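Local atomic coordinates of alpha-rhamnosidase (Dictyoglomus thermophilum, PDB entry 6I60), a protein that probably hydrolyses terminal non-reducing alpha-L-rhamnose residues from alpha-L-rhamnosides, acting as a glycoside hydrolase. Residues L337-I345 against G525-D533; L474-G485 against F792-L803. All blocks are in the same frame, centred on the assembly; numbering follows the deposited sequence.

Contact 1 (L337-I345 against G525-D533); sequences LYSEIYPPI and GFYRKYLND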
loop_
_atom_site.group_PDB
_atom_site.type_symbol
_atom_site.label_atom_id
_atom_site.label_comp_id
_atom_site.label_asym_id
_atom_site.label_seq_id
_atom_site.Cartn_x
_atom_site.Cartn_y
_atom_site.Cartn_z
ATOM N N LEU A 337 22.346 0.823 4.904
ATOM C CA LEU A 337 21.518 2.007 5.103
ATOM C C LEU A 337 21.175 2.602 3.741
ATOM O O LEU A 337 22.044 3.150 3.056
ATOM C CB LEU A 337 22.227 3.015 6.002
ATOM C CG LEU A 337 22.217 2.630 7.486
ATOM C CD1 LEU A 337 23.438 1.794 7.851
ATOM C CD2 LEU A 337 22.120 3.858 8.377
ATOM N N TYR A 338 19.907 2.490 3.356
ATOM C CA TYR A 338 19.404 2.928 2.063
ATOM C C TYR A 338 18.327 3.987 2.264
ATOM O O TYR A 338 17.794 4.166 3.361
ATOM C CB TYR A 338 18.846 1.739 1.271
ATOM C CG TYR A 338 18.806 1.931 -0.228
ATOM C CD1 TYR A 338 19.976 2.027 -0.970
ATOM C CD2 TYR A 338 17.594 1.999 -0.905
ATOM C CE1 TYR A 338 19.942 2.194 -2.343
ATOM C CE2 TYR A 338 17.549 2.165 -2.278
ATOM C CZ TYR A 338 18.726 2.262 -2.991
ATOM O OH TYR A 338 18.686 2.428 -4.355
ATOM N N SER A 339 18.003 4.693 1.183
ATOM C CA SER A 339 16.968 5.727 1.199
ATOM C C SER A 339 16.022 5.478 0.028
ATOM O O SER A 339 16.302 5.886 -1.103
ATOM C CB SER A 339 17.577 7.123 1.129
ATOM O OG SER A 339 16.566 8.116 1.182
ATOM N N GLU A 340 14.905 4.815 0.304
ATOM C CA GLU A 340 13.900 4.543 -0.712
ATOM C C GLU A 340 12.889 5.680 -0.762
ATOM O O GLU A 340 12.544 6.267 0.269
ATOM C CB GLU A 340 13.188 3.219 -0.431
ATOM C CG GLU A 340 14.089 1.998 -0.513
ATOM C CD GLU A 340 13.353 0.767 -0.996
ATOM O OE1 GLU A 340 13.478 -0.296 -0.350
ATOM O OE2 GLU A 340 12.646 0.861 -2.022
ATOM N N ILE A 341 12.422 5.991 -1.966
ATOM C CA ILE A 341 11.421 7.028 -2.182
ATOM C C ILE A 341 10.065 6.333 -2.215
ATOM O O ILE A 341 9.711 5.671 -3.194
ATOM C CB ILE A 341 11.687 7.822 -3.462
ATOM C CG1 ILE A 341 13.166 8.210 -3.553
ATOM C CG2 ILE A 341 10.805 9.061 -3.504
ATOM C CD1 ILE A 341 13.563 9.339 -2.631
ATOM N N TYR A 342 9.306 6.478 -1.135
ATOM C CA TYR A 342 7.998 5.855 -1.008
ATOM C C TYR A 342 7.176 6.677 -0.031
ATOM O O TYR A 342 7.736 7.402 0.800
ATOM C CB TYR A 342 8.112 4.397 -0.543
ATOM C CG TYR A 342 8.450 4.214 0.921
ATOM C CD1 TYR A 342 9.596 4.778 1.470
ATOM C CD2 TYR A 342 7.633 3.455 1.751
ATOM C CE1 TYR A 342 9.911 4.604 2.805
ATOM C CE2 TYR A 342 7.940 3.275 3.090
ATOM C CZ TYR A 342 9.082 3.853 3.609
ATOM O OH TYR A 342 9.398 3.680 4.936
ATOM N N PRO A 343 5.849 6.605 -0.114
ATOM C CA PRO A 343 5.004 7.398 0.785
ATOM C C PRO A 343 5.245 7.029 2.238
ATOM O O PRO A 343 5.205 5.846 2.605
ATOM C CB PRO A 343 3.578 7.032 0.344
ATOM C CG PRO A 343 3.727 6.584 -1.071
ATOM C CD PRO A 343 5.059 5.902 -1.140
ATOM N N PRO A 344 5.512 8.012 3.090
ATOM C CA PRO A 344 5.713 7.742 4.514
ATOM C C PRO A 344 4.389 7.718 5.271
ATOM O O PRO A 344 3.325 8.037 4.737
ATOM C CB PRO A 344 6.578 8.923 4.965
ATOM C CG PRO A 344 6.141 10.049 4.081
ATOM C CD PRO A 344 5.715 9.436 2.764
ATOM N N ILE A 345 4.482 7.334 6.539
ATOM C CA ILE A 345 3.328 7.336 7.427
ATOM C C ILE A 345 3.113 8.750 7.951
ATOM O O ILE A 345 4.052 9.398 8.424
ATOM C CB ILE A 345 3.529 6.340 8.579
ATOM C CG1 ILE A 345 3.668 4.916 8.037
ATOM C CG2 ILE A 345 2.388 6.439 9.570
ATOM C CD1 ILE A 345 4.593 4.039 8.855
ATOM N N GLY A 525 5.142 3.348 -5.549
ATOM C CA GLY A 525 6.209 3.616 -4.600
ATOM C C GLY A 525 6.146 2.721 -3.380
ATOM O O GLY A 525 7.183 2.335 -2.833
ATOM N N PHE A 526 4.935 2.369 -2.944
ATOM C CA PHE A 526 4.781 1.496 -1.787
ATOM C C PHE A 526 5.200 0.068 -2.111
ATOM O O PHE A 526 5.900 -0.577 -1.319
ATOM C CB PHE A 526 3.332 1.535 -1.302
ATOM C CG PHE A 526 3.117 0.870 0.022
ATOM C CD1 PHE A 526 3.353 1.555 1.202
ATOM C CD2 PHE A 526 2.672 -0.441 0.089
ATOM C CE1 PHE A 526 3.150 0.945 2.426
ATOM C CE2 PHE A 526 2.470 -1.058 1.310
ATOM C CZ PHE A 526 2.708 -0.364 2.480
ATOM N N TYR A 527 4.787 -0.445 -3.272
ATOM C CA TYR A 527 5.066 -1.837 -3.601
ATOM C C TYR A 527 6.525 -2.049 -3.980
ATOM O O TYR A 527 7.069 -3.135 -3.749
ATOM C CB TYR A 527 4.142 -2.303 -4.725
ATOM C CG TYR A 527 2.744 -2.617 -4.245
ATOM C CD1 TYR A 527 2.534 -3.199 -3.002
ATOM C CD2 TYR A 527 1.636 -2.325 -5.028
ATOM C CE1 TYR A 527 1.261 -3.486 -2.555
ATOM C CE2 TYR A 527 0.356 -2.609 -4.588
ATOM C CZ TYR A 527 0.176 -3.188 -3.351
ATOM O OH TYR A 527 -1.094 -3.473 -2.907
ATOM N N ARG A 528 7.172 -1.034 -4.557
ATOM C CA ARG A 528 8.593 -1.149 -4.865
ATOM C C ARG A 528 9.412 -1.337 -3.596
ATOM O O ARG A 528 10.378 -2.110 -3.577
ATOM C CB ARG A 528 9.064 0.084 -5.635
ATOM C CG ARG A 528 8.843 0.001 -7.135
ATOM C CD ARG A 528 9.144 1.330 -7.806
ATOM N NE ARG A 528 10.341 1.265 -8.640
ATOM C CZ ARG A 528 11.422 2.017 -8.458
ATOM N NH1 ARG A 528 11.462 2.899 -7.467
ATOM N NH2 ARG A 528 12.464 1.889 -9.269
ATOM N N LYS A 529 9.038 -0.640 -2.521
ATOM C CA LYS A 529 9.701 -0.843 -1.238
ATOM C C LYS A 529 9.381 -2.217 -0.664
ATOM O O LYS A 529 10.257 -2.877 -0.096
ATOM C CB LYS A 529 9.293 0.260 -0.260
ATOM C CG LYS A 529 9.881 0.110 1.134
ATOM C CD LYS A 529 8.805 -0.222 2.148
ATOM C CE LYS A 529 9.358 -0.225 3.562
ATOM N NZ LYS A 529 8.798 -1.346 4.366
ATOM N N TYR A 530 8.129 -2.664 -0.802
ATOM C CA TYR A 530 7.751 -3.967 -0.266
ATOM C C TYR A 530 8.360 -5.098 -1.085
ATOM O O TYR A 530 8.722 -6.145 -0.535
ATOM C CB TYR A 530 6.229 -4.100 -0.218
ATOM C CG TYR A 530 5.759 -5.330 0.525
ATOM C CD1 TYR A 530 6.159 -5.569 1.835
ATOM C CD2 TYR A 530 4.921 -6.257 -0.083
ATOM C CE1 TYR A 530 5.732 -6.695 2.521
ATOM C CE2 TYR A 530 4.490 -7.386 0.595
ATOM C CZ TYR A 530 4.899 -7.600 1.896
ATOM O OH TYR A 530 4.474 -8.721 2.573
ATOM N N LEU A 531 8.469 -4.909 -2.403
ATOM C CA LEU A 531 9.133 -5.906 -3.236
ATOM C C LEU A 531 10.587 -6.082 -2.829
ATOM O O LEU A 531 11.130 -7.190 -2.921
ATOM C CB LEU A 531 9.032 -5.513 -4.710
ATOM C CG LEU A 531 7.766 -5.969 -5.435
ATOM C CD1 LEU A 531 7.801 -5.553 -6.898
ATOM C CD2 LEU A 531 7.592 -7.474 -5.300
ATOM N N ASN A 532 11.232 -5.007 -2.376
ATOM C CA ASN A 532 12.578 -5.136 -1.831
ATOM C C ASN A 532 12.565 -5.930 -0.532
ATOM O O ASN A 532 13.488 -6.708 -0.267
ATOM C CB ASN A 532 13.192 -3.754 -1.609
ATOM C CG ASN A 532 13.674 -3.116 -2.896
ATOM O OD1 ASN A 532 13.964 -3.802 -3.876
ATOM N ND2 ASN A 532 13.761 -1.792 -2.899
ATOM N N ASP A 533 11.532 -5.737 0.296
ATOM C CA ASP A 533 11.442 -6.472 1.555
ATOM C C ASP A 533 11.351 -7.972 1.309
ATOM O O ASP A 533 11.952 -8.767 2.041
ATOM C CB ASP A 533 10.237 -5.989 2.362
ATOM C CG ASP A 533 10.413 -4.577 2.888
ATOM O OD1 ASP A 533 11.530 -4.031 2.772
ATOM O OD2 ASP A 533 9.430 -4.012 3.415
#

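Contact 2 (L474-G485 against F792-L803); sequences LINKIHHNIIWG and FGYMIEEGATTL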
loop_
_atom_site.group_PDB
_atom_site.type_symbol
_atom_site.label_atom_id
_atom_site.label_comp_id
_atom_site.label_asym_id
_atom_site.label_seq_id
_atom_site.Cartn_x
_atom_site.Cartn_y
_atom_site.Cartn_z
ATOM N N LEU A 474 -25.693 -0.190 -1.282
ATOM C CA LEU A 474 -25.008 -1.245 -0.540
ATOM C C LEU A 474 -23.617 -1.496 -1.108
ATOM O O LEU A 474 -22.662 -1.719 -0.356
ATOM C CB LEU A 474 -25.840 -2.529 -0.562
ATOM C CG LEU A 474 -25.137 -3.813 -0.116
ATOM C CD1 LEU A 474 -24.888 -3.796 1.382
ATOM C CD2 LEU A 474 -25.949 -5.035 -0.509
ATOM N N ILE A 475 -23.484 -1.456 -2.436
ATOM C CA ILE A 475 -22.169 -1.580 -3.058
ATOM C C ILE A 475 -21.289 -0.392 -2.684
ATOM O O ILE A 475 -20.091 -0.549 -2.416
ATOM C CB ILE A 475 -22.315 -1.725 -4.584
ATOM C CG1 ILE A 475 -22.973 -3.061 -4.930
ATOM C CG2 ILE A 475 -20.966 -1.614 -5.273
ATOM C CD1 ILE A 475 -23.167 -3.276 -6.413
ATOM N N ASN A 476 -21.870 0.811 -2.647
ATOM C CA ASN A 476 -21.115 1.989 -2.231
ATOM C C ASN A 476 -20.634 1.857 -0.791
ATOM O O ASN A 476 -19.526 2.294 -0.455
ATOM C CB ASN A 476 -21.970 3.246 -2.396
ATOM C CG ASN A 476 -22.299 3.541 -3.846
ATOM O OD1 ASN A 476 -21.543 3.190 -4.749
ATOM N ND2 ASN A 476 -23.433 4.191 -4.074
ATOM N N LYS A 477 -21.453 1.258 0.078
ATOM C CA LYS A 477 -21.038 1.063 1.463
ATOM C C LYS A 477 -19.940 0.010 1.565
ATOM O O LYS A 477 -19.000 0.162 2.351
ATOM C CB LYS A 477 -22.241 0.679 2.323
ATOM C CG LYS A 477 -23.289 1.776 2.453
ATOM C CD LYS A 477 -22.817 2.896 3.369
ATOM C CE LYS A 477 -23.740 4.108 3.296
ATOM N NZ LYS A 477 -23.104 5.337 3.856
ATOM N N ILE A 478 -20.043 -1.065 0.780
ATOM C CA ILE A 478 -18.962 -2.046 0.725
ATOM C C ILE A 478 -17.692 -1.396 0.195
ATOM O O ILE A 478 -16.598 -1.592 0.739
ATOM C CB ILE A 478 -19.378 -3.260 -0.128
ATOM C CG1 ILE A 478 -20.570 -3.979 0.506
ATOM C CG2 ILE A 478 -18.209 -4.223 -0.300
ATOM C CD1 ILE A 478 -21.386 -4.783 -0.480
ATOM N N HIS A 479 -17.821 -0.601 -0.871
ATOM C CA HIS A 479 -16.673 0.119 -1.411
ATOM C C HIS A 479 -16.097 1.085 -0.381
ATOM O O HIS A 479 -14.876 1.268 -0.306
ATOM C CB HIS A 479 -17.082 0.858 -2.686
ATOM C CG HIS A 479 -16.050 1.820 -3.190
ATOM N ND1 HIS A 479 -14.754 1.442 -3.468
ATOM C CD2 HIS A 479 -16.127 3.140 -3.474
ATOM C CE1 HIS A 479 -14.075 2.492 -3.896
ATOM N NE2 HIS A 479 -14.885 3.534 -3.908
ATOM N N HIS A 480 -16.959 1.705 0.428
ATOM C CA HIS A 480 -16.482 2.620 1.461
ATOM C C HIS A 480 -15.732 1.871 2.556
ATOM O O HIS A 480 -14.748 2.382 3.107
ATOM C CB HIS A 480 -17.660 3.406 2.046
ATOM C CG HIS A 480 -17.406 3.961 3.415
ATOM N ND1 HIS A 480 -17.647 3.242 4.568
ATOM C CD2 HIS A 480 -16.945 5.169 3.817
ATOM C CE1 HIS A 480 -17.336 3.982 5.619
ATOM N NE2 HIS A 480 -16.908 5.155 5.190
ATOM N N ASN A 481 -16.176 0.653 2.881
ATOM C CA ASN A 481 -15.535 -0.115 3.943
ATOM C C ASN A 481 -14.161 -0.622 3.523
ATOM O O ASN A 481 -13.258 -0.727 4.362
ATOM C CB ASN A 481 -16.429 -1.286 4.354
ATOM C CG ASN A 481 -17.589 -0.859 5.237
ATOM O OD1 ASN A 481 -18.147 0.226 5.076
ATOM N ND2 ASN A 481 -17.958 -1.718 6.177
ATOM N N ILE A 482 -13.983 -0.939 2.239
ATOM C CA ILE A 482 -12.701 -1.452 1.767
ATOM C C ILE A 482 -11.662 -0.336 1.722
ATOM O O ILE A 482 -10.478 -0.559 2.008
ATOM C CB ILE A 482 -12.878 -2.135 0.396
ATOM C CG1 ILE A 482 -13.643 -3.453 0.561
ATOM C CG2 ILE A 482 -11.538 -2.387 -0.271
ATOM C CD1 ILE A 482 -14.042 -4.106 -0.744
ATOM N N ILE A 483 -12.087 0.885 1.385
ATOM C CA ILE A 483 -11.154 2.009 1.306
ATOM C C ILE A 483 -10.540 2.289 2.672
ATOM O O ILE A 483 -9.326 2.488 2.800
ATOM C CB ILE A 483 -11.859 3.253 0.736
ATOM C CG1 ILE A 483 -12.036 3.120 -0.777
ATOM C CG2 ILE A 483 -11.081 4.521 1.081
ATOM C CD1 ILE A 483 -12.381 4.421 -1.473
ATOM N N TRP A 484 -11.373 2.304 3.718
ATOM C CA TRP A 484 -10.858 2.507 5.069
ATOM C C TRP A 484 -10.068 1.302 5.556
ATOM O O TRP A 484 -9.101 1.461 6.309
ATOM C CB TRP A 484 -12.004 2.806 6.033
ATOM C CG TRP A 484 -12.491 4.216 5.967
ATOM C CD1 TRP A 484 -13.414 4.723 5.100
ATOM C CD2 TRP A 484 -12.080 5.306 6.801
ATOM N NE1 TRP A 484 -13.602 6.062 5.341
ATOM C CE2 TRP A 484 -12.796 6.445 6.381
ATOM C CE3 TRP A 484 -11.176 5.431 7.860
ATOM C CZ2 TRP A 484 -12.639 7.690 6.985
ATOM C CZ3 TRP A 484 -11.021 6.669 8.456
ATOM C CH2 TRP A 484 -11.748 7.782 8.018
ATOM N N GLY A 485 -10.458 0.097 5.139
ATOM C CA GLY A 485 -9.745 -1.090 5.580
ATOM C C GLY A 485 -8.360 -1.201 4.973
ATOM O O GLY A 485 -7.408 -1.606 5.646
ATOM N N PHE A 792 -20.768 -9.772 2.003
ATOM C CA PHE A 792 -20.227 -8.498 2.462
ATOM C C PHE A 792 -21.325 -7.592 2.996
ATOM O O PHE A 792 -21.073 -6.778 3.893
ATOM C CB PHE A 792 -19.466 -7.809 1.329
ATOM C CG PHE A 792 -18.280 -8.586 0.844
ATOM C CD1 PHE A 792 -17.041 -8.419 1.434
ATOM C CD2 PHE A 792 -18.407 -9.497 -0.191
ATOM C CE1 PHE A 792 -15.949 -9.140 0.997
ATOM C CE2 PHE A 792 -17.320 -10.222 -0.631
ATOM C CZ PHE A 792 -16.090 -10.044 -0.034
ATOM N N GLY A 793 -22.542 -7.719 2.463
ATOM C CA GLY A 793 -23.656 -6.953 2.992
ATOM C C GLY A 793 -24.012 -7.338 4.411
ATOM O O GLY A 793 -24.423 -6.485 5.203
ATOM N N TYR A 794 -23.854 -8.618 4.757
ATOM C CA TYR A 794 -24.114 -9.050 6.125
ATOM C C TYR A 794 -23.176 -8.368 7.114
ATOM O O TYR A 794 -23.570 -8.097 8.255
ATOM C CB TYR A 794 -23.988 -10.570 6.225
ATOM C CG TYR A 794 -24.275 -11.119 7.603
ATOM C CD1 TYR A 794 -25.494 -10.884 8.225
ATOM C CD2 TYR A 794 -23.326 -11.871 8.281
ATOM C CE1 TYR A 794 -25.761 -11.382 9.486
ATOM C CE2 TYR A 794 -23.584 -12.374 9.543
ATOM C CZ TYR A 794 -24.803 -12.127 10.140
ATOM O OH TYR A 794 -25.065 -12.623 11.396
ATOM N N MET A 795 -21.939 -8.082 6.700
ATOM C CA MET A 795 -21.030 -7.334 7.564
ATOM C C MET A 795 -21.545 -5.922 7.798
ATOM O O MET A 795 -21.531 -5.426 8.931
ATOM C CB MET A 795 -19.631 -7.293 6.952
ATOM C CG MET A 795 -19.039 -8.651 6.624
ATOM S SD MET A 795 -17.304 -8.529 6.148
ATOM C CE MET A 795 -17.003 -10.192 5.552
ATOM N N ILE A 796 -22.013 -5.264 6.735
ATOM C CA ILE A 796 -22.501 -3.894 6.851
ATOM C C ILE A 796 -23.768 -3.849 7.699
ATOM O O ILE A 796 -23.936 -2.959 8.540
ATOM C CB ILE A 796 -22.723 -3.291 5.450
ATOM C CG1 ILE A 796 -21.468 -2.557 4.968
ATOM C CG2 ILE A 796 -23.915 -2.345 5.439
ATOM C CD1 ILE A 796 -20.257 -3.447 4.770
ATOM N N GLU A 797 -24.671 -4.813 7.503
ATOM C CA GLU A 797 -25.891 -4.854 8.300
ATOM C C GLU A 797 -25.604 -5.077 9.778
ATOM O O GLU A 797 -26.425 -4.698 10.620
ATOM C CB GLU A 797 -26.831 -5.945 7.776
ATOM C CG GLU A 797 -27.351 -5.700 6.362
ATOM C CD GLU A 797 -28.100 -4.381 6.223
ATOM O OE1 GLU A 797 -29.084 -4.174 6.964
ATOM O OE2 GLU A 797 -27.706 -3.554 5.370
ATOM N N GLU A 798 -24.460 -5.670 10.113
ATOM C CA GLU A 798 -24.077 -5.907 11.499
ATOM C C GLU A 798 -23.154 -4.825 12.049
ATOM O O GLU A 798 -22.532 -5.031 13.096
ATOM C CB GLU A 798 -23.421 -7.281 11.639
ATOM C CG GLU A 798 -24.396 -8.445 11.574
ATOM C CD GLU A 798 -25.290 -8.538 12.800
ATOM O OE1 GLU A 798 -24.935 -7.959 13.848
ATOM O OE2 GLU A 798 -26.351 -9.190 12.714
ATOM N N GLY A 799 -23.043 -3.689 11.367
ATOM C CA GLY A 799 -22.342 -2.543 11.908
ATOM C C GLY A 799 -20.875 -2.442 11.569
ATOM O O GLY A 799 -20.129 -1.798 12.315
ATOM N N ALA A 800 -20.433 -3.043 10.471
ATOM C CA ALA A 800 -19.027 -3.010 10.092
ATOM C C ALA A 800 -18.748 -1.759 9.269
ATOM O O ALA A 800 -19.408 -1.517 8.253
ATOM C CB ALA A 800 -18.646 -4.264 9.306
ATOM N N THR A 801 -17.780 -0.961 9.716
ATOM C CA THR A 801 -17.281 0.155 8.928
ATOM C C THR A 801 -16.043 -0.215 8.124
ATOM O O THR A 801 -15.578 0.595 7.315
ATOM C CB THR A 801 -16.967 1.356 9.828
ATOM O OG1 THR A 801 -16.389 0.900 11.059
ATOM C CG2 THR A 801 -18.236 2.145 10.123
ATOM N N THR A 802 -15.503 -1.410 8.337
ATOM C CA THR A 802 -14.426 -1.947 7.515
ATOM C C THR A 802 -14.832 -3.372 7.149
ATOM O O THR A 802 -16.012 -3.744 7.172
ATOM C CB THR A 802 -13.075 -1.875 8.242
ATOM O OG1 THR A 802 -13.230 -2.309 9.600
ATOM C CG2 THR A 802 -12.535 -0.452 8.231
ATOM N N LEU A 803 -13.853 -4.201 6.811
ATOM C CA LEU A 803 -14.107 -5.584 6.444
ATOM C C LEU A 803 -13.632 -6.515 7.552
ATOM O O LEU A 803 -12.636 -6.245 8.229
ATOM C CB LEU A 803 -13.418 -5.937 5.123
ATOM C CG LEU A 803 -14.361 -6.076 3.925
ATOM C CD1 LEU A 803 -15.113 -4.781 3.673
ATOM C CD2 LEU A 803 -13.596 -6.502 2.684
#

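Contact 1 (L337-I345 against G525-D533)
Tyr342 lays one face of its ring against the aliphatic chain of Lys529. Lys529 CG stands 4.2 Å from the centroid of the Tyr342 ring and 16° off its normal, a CH-pi contact, and Lys529 CD comes to 3.7 Å from Tyr342 CE2 toward the rim. The lysine reaches this position with CG anti to its backbone N (chi1 177°) and a bend at chi2. Its ammonium is held past the ring: Lys529 NZ forms a salt bridge with Asp533 OD2, on that oxygen's syn side, at 2.9 Å, and also donates to the carbonyls of Gln220 and Ser492. Nearer the start of the helix, Pro343 CD rests on the backbone at Phe526 N, 4.0 Å away.

One helical turn beyond Lys529, Asn532 ND2 donates a nearly straight bond to Glu340 OE1 at 3.0 Å. The donor comes from above the carboxylate plane, and the carboxylate and amide planes are turned 55° apart. Arg226, on strand 226-233, makes salt bridges with both Glu340 and Asp533. With an alanine here instead of Glu340, Asn532 ND2 would probably be left without this acceptor and Arg226 without one of the carboxylates that pair with it. Charges from both sides thus meet in one network beside the CH-pi packing of Tyr342 on Lys529, joining the N-terminal domain region to the helical glycosidase domain through paired ions as well as packing.

Contact 2 (L474-G485 against F792-L803)
Asn481 carries the polar part of this contact, its amide set against the loop that follows helix 792-797. Its CG lies anti to the carbonyl carbon (chi1 -77°), which swings the amide toward the loop, and the turn about chi2 (35°) presents ND2 to two carbonyls there. One is Thr802 O, at 3.0 Å from Asn481 ND2; the other is Ala800 O, modelled so close that its exact length is doubtful. The amide meets both from above their carbonyl planes. On its other branch, Asn481 OD1 accepts from His480 ND1 at 3.1 Å, almost in the plane of the imidazole.

Weaker CA-H...O contacts run both ways between the backbones: Asn481 CA to Thr801 O at 3.4 Å, and Thr802 CA to Asn481 O at 3.6 Å. Thr801 O also accepts from Gln370, and the Thr802 hydroxyl bonds to His818 O.

Apolar packing flanks this centre. Toward the start of helix 474-485, Leu474 CD1 sits 3.8 Å from Gly793 CA, and the end of Ile478 meets Phe792 CB, the two side chains crossing at about a right angle. Ile796 brings its CD1 to Ile478 and to the amide of Asn481. Further along, Leu803 CD1 lies 3.7 Å from Ile482 CG1, with CD2 of the same leucine equally near, while Thr802 CG2 lies beside Gly485 N at 3.8 Å.

The axes of segments 474-485 and 792-797 cross at 81°, and helix 792-797 ends in a Schellman motif with Gly799, of positive phi, as its C-prime residue, turning the chain back to Asn481. A buried amide bonded to Thr802 O, and probably to Ala800 O, is likely to hold the path of that turn, while the hydrocarbon on its flanks joins two parts of the same helical domain.

In the fold
Along the chain the four segments come in the order 337-345, 474-485, 525-533, 792-803, so the two contacts alternate and cross. Contact 1 closes a loop of 179 residues that takes in the whole concanavalin-like region, and brings residues of the N-terminal domain region, just after strand 336-338, back against helix 524-535. Contact 2 closes 306 residues, about half of them helical, joining helix 473-488 near the start of the six-hairpin glycosidase domain to a turn late in it. The contacts do not touch: their centres lie 29 Å apart and their nearest atoms about 11 Å. One joins different domains, the other works within the helical domain; helix 514-520 borders both.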